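Local coordinates for Galactose/lactose metabolism regulatory protein GAL80 (Kluyveromyces lactis, PDB 3E1K) that represses the lactose and galactose metabolic genes, apparently by blocking the transcriptional activator LAC9 when no inducing sugar is present, at residues A[178-182]-A[292-296]. Numbering follows the deposited sequence.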
loop_
_atom_site.group_PDB
_atom_site.type_symbol
_atom_site.label_atom_id
_atom_site.label_comp_id
_atom_site.label_asym_id
_atom_site.label_seq_id
_atom_site.Cartn_x
_atom_site.Cartn_y
_atom_site.Cartn_z
ATOM N N GLU A 178 -6.058 -0.232 -2.914
ATOM C CA GLU A 178 -5.087 -0.341 -1.801
ATOM C C GLU A 178 -5.460 -1.521 -0.901
ATOM O O GLU A 178 -6.590 -1.713 -0.602
ATOM C CB GLU A 178 -5.066 0.933 -0.965
ATOM C CG GLU A 178 -4.474 2.111 -1.650
ATOM C CD GLU A 178 -5.473 3.188 -1.941
ATOM O OE1 GLU A 178 -5.343 3.906 -2.926
ATOM O OE2 GLU A 178 -6.408 3.335 -1.191
ATOM N N ILE A 179 -4.499 -2.308 -0.485
ATOM C CA ILE A 179 -4.700 -3.424 0.410
ATOM C C ILE A 179 -3.840 -3.495 1.670
ATOM O O ILE A 179 -2.859 -2.746 1.786
ATOM C CB ILE A 179 -4.547 -4.635 -0.450
ATOM C CG1 ILE A 179 -5.579 -4.533 -1.592
ATOM C CG2 ILE A 179 -4.440 -5.935 0.293
ATOM C CD1 ILE A 179 -5.579 -5.702 -2.455
ATOM N N SER A 180 -4.274 -4.393 2.555
ATOM C CA SER A 180 -3.609 -4.765 3.822
ATOM C C SER A 180 -4.035 -6.158 4.346
ATOM O O SER A 180 -5.210 -6.500 4.270
ATOM C CB SER A 180 -3.714 -3.700 4.904
ATOM O OG SER A 180 -2.419 -3.197 5.204
ATOM N N GLY A 181 -3.097 -6.926 4.883
ATOM C CA GLY A 181 -3.360 -8.260 5.448
ATOM C C GLY A 181 -2.398 -8.671 6.545
ATOM O O GLY A 181 -1.449 -7.953 6.887
ATOM N N ASN A 182 -2.647 -9.876 7.064
ATOM C CA ASN A 182 -1.905 -10.502 8.136
ATOM C C ASN A 182 -1.875 -12.021 7.928
ATOM O O ASN A 182 -2.880 -12.646 7.567
ATOM C CB ASN A 182 -2.629 -10.152 9.429
ATOM C CG ASN A 182 -1.700 -9.620 10.481
ATOM O OD1 ASN A 182 -1.401 -8.400 10.480
ATOM N ND2 ASN A 182 -1.229 -10.502 11.364
ATOM N N ASN A 292 -6.664 -4.634 10.383
ATOM C CA ASN A 292 -5.638 -5.511 9.843
ATOM C C ASN A 292 -6.053 -6.059 8.496
ATOM O O ASN A 292 -5.223 -6.534 7.729
ATOM C CB ASN A 292 -5.060 -6.463 10.870
ATOM C CG ASN A 292 -4.618 -5.697 12.113
ATOM O OD1 ASN A 292 -3.425 -5.623 12.464
ATOM N ND2 ASN A 292 -5.571 -5.061 12.790
ATOM N N LEU A 293 -7.344 -5.928 8.184
ATOM C CA LEU A 293 -7.821 -6.353 6.864
ATOM C C LEU A 293 -8.660 -5.341 6.097
ATOM O O LEU A 293 -9.801 -5.114 6.473
ATOM C CB LEU A 293 -8.651 -7.634 6.849
ATOM C CG LEU A 293 -8.939 -7.939 5.377
ATOM C CD1 LEU A 293 -7.716 -8.532 4.712
ATOM C CD2 LEU A 293 -10.233 -8.778 5.179
ATOM N N VAL A 294 -8.136 -4.824 5.005
ATOM C CA VAL A 294 -8.879 -3.821 4.286
ATOM C C VAL A 294 -8.638 -3.820 2.797
ATOM O O VAL A 294 -7.515 -4.015 2.315
ATOM C CB VAL A 294 -8.286 -2.415 4.669
ATOM C CG1 VAL A 294 -8.913 -1.266 3.836
ATOM C CG2 VAL A 294 -8.415 -2.102 6.155
ATOM N N ILE A 295 -9.696 -3.479 2.090
ATOM C CA ILE A 295 -9.651 -3.336 0.647
ATOM C C ILE A 295 -10.207 -1.988 0.205
ATOM O O ILE A 295 -11.423 -1.787 0.227
ATOM C CB ILE A 295 -10.499 -4.352 -0.062
ATOM C CG1 ILE A 295 -9.904 -5.719 0.225
ATOM C CG2 ILE A 295 -10.720 -3.940 -1.492
ATOM C CD1 ILE A 295 -10.915 -6.805 0.206
ATOM N N ASP A 296 -9.323 -1.071 -0.184
ATOM C CA ASP A 296 -9.742 0.252 -0.534
ATOM C C ASP A 296 -9.749 0.485 -2.023
ATOM O O ASP A 296 -8.711 0.652 -2.658
ATOM C CB ASP A 296 -8.852 1.196 0.217
ATOM C CG ASP A 296 -9.560 2.385 0.699
ATOM O OD1 ASP A 296 -10.770 2.525 0.399
ATOM O OD2 ASP A 296 -8.883 3.170 1.386
#
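Glu178 and Asp296 pair across two antiparallel strands, and their acidic side chains leave the same face of the sheet. The Glu178 chain bends at chi2 (113°), which turns its carboxylate toward the Asp296 side chain: OE2 comes alongside Asp296 CB at 3.5 Å and lies 3.6 Å from Asp296 OD2, the two carboxylate planes almost perpendicular. Such close like charges would be costly alone, but Asp296 OD2 is hydrogen-bonded to Thr290 OG1 of the second subunit and Glu178 OE1 to Ser176 OG, which probably eases the repulsion. In the backbone of this hydrogen-bonded pair, Glu178 N reaches Asp296 O and Asp296 N returns to Glu178 O, both at 2.8 Å, the latter bond nearly straight. Further along, the Ser180–Val294 bonds are weak. Leu293, CG anti to the backbone N (chi1 -176°), sets out away from the other strand yet brings CD1 back against Ser180 O. At the far end Asn182 and Asn292 run side by side with their amides steeply turned; their ND2 atoms bond Gly283 O and Lys287 O. On its other side strand 293-298 opens with a classic beta bulge, Asn292 and Leu293 together opposite Gly308. The strands are neighbours in the large mixed sheet of the C-terminal domain, which follows the Rossmann domain in this GFO/IDH/MocA-like fold; its Glu178–Asp296 face meets the second subunit.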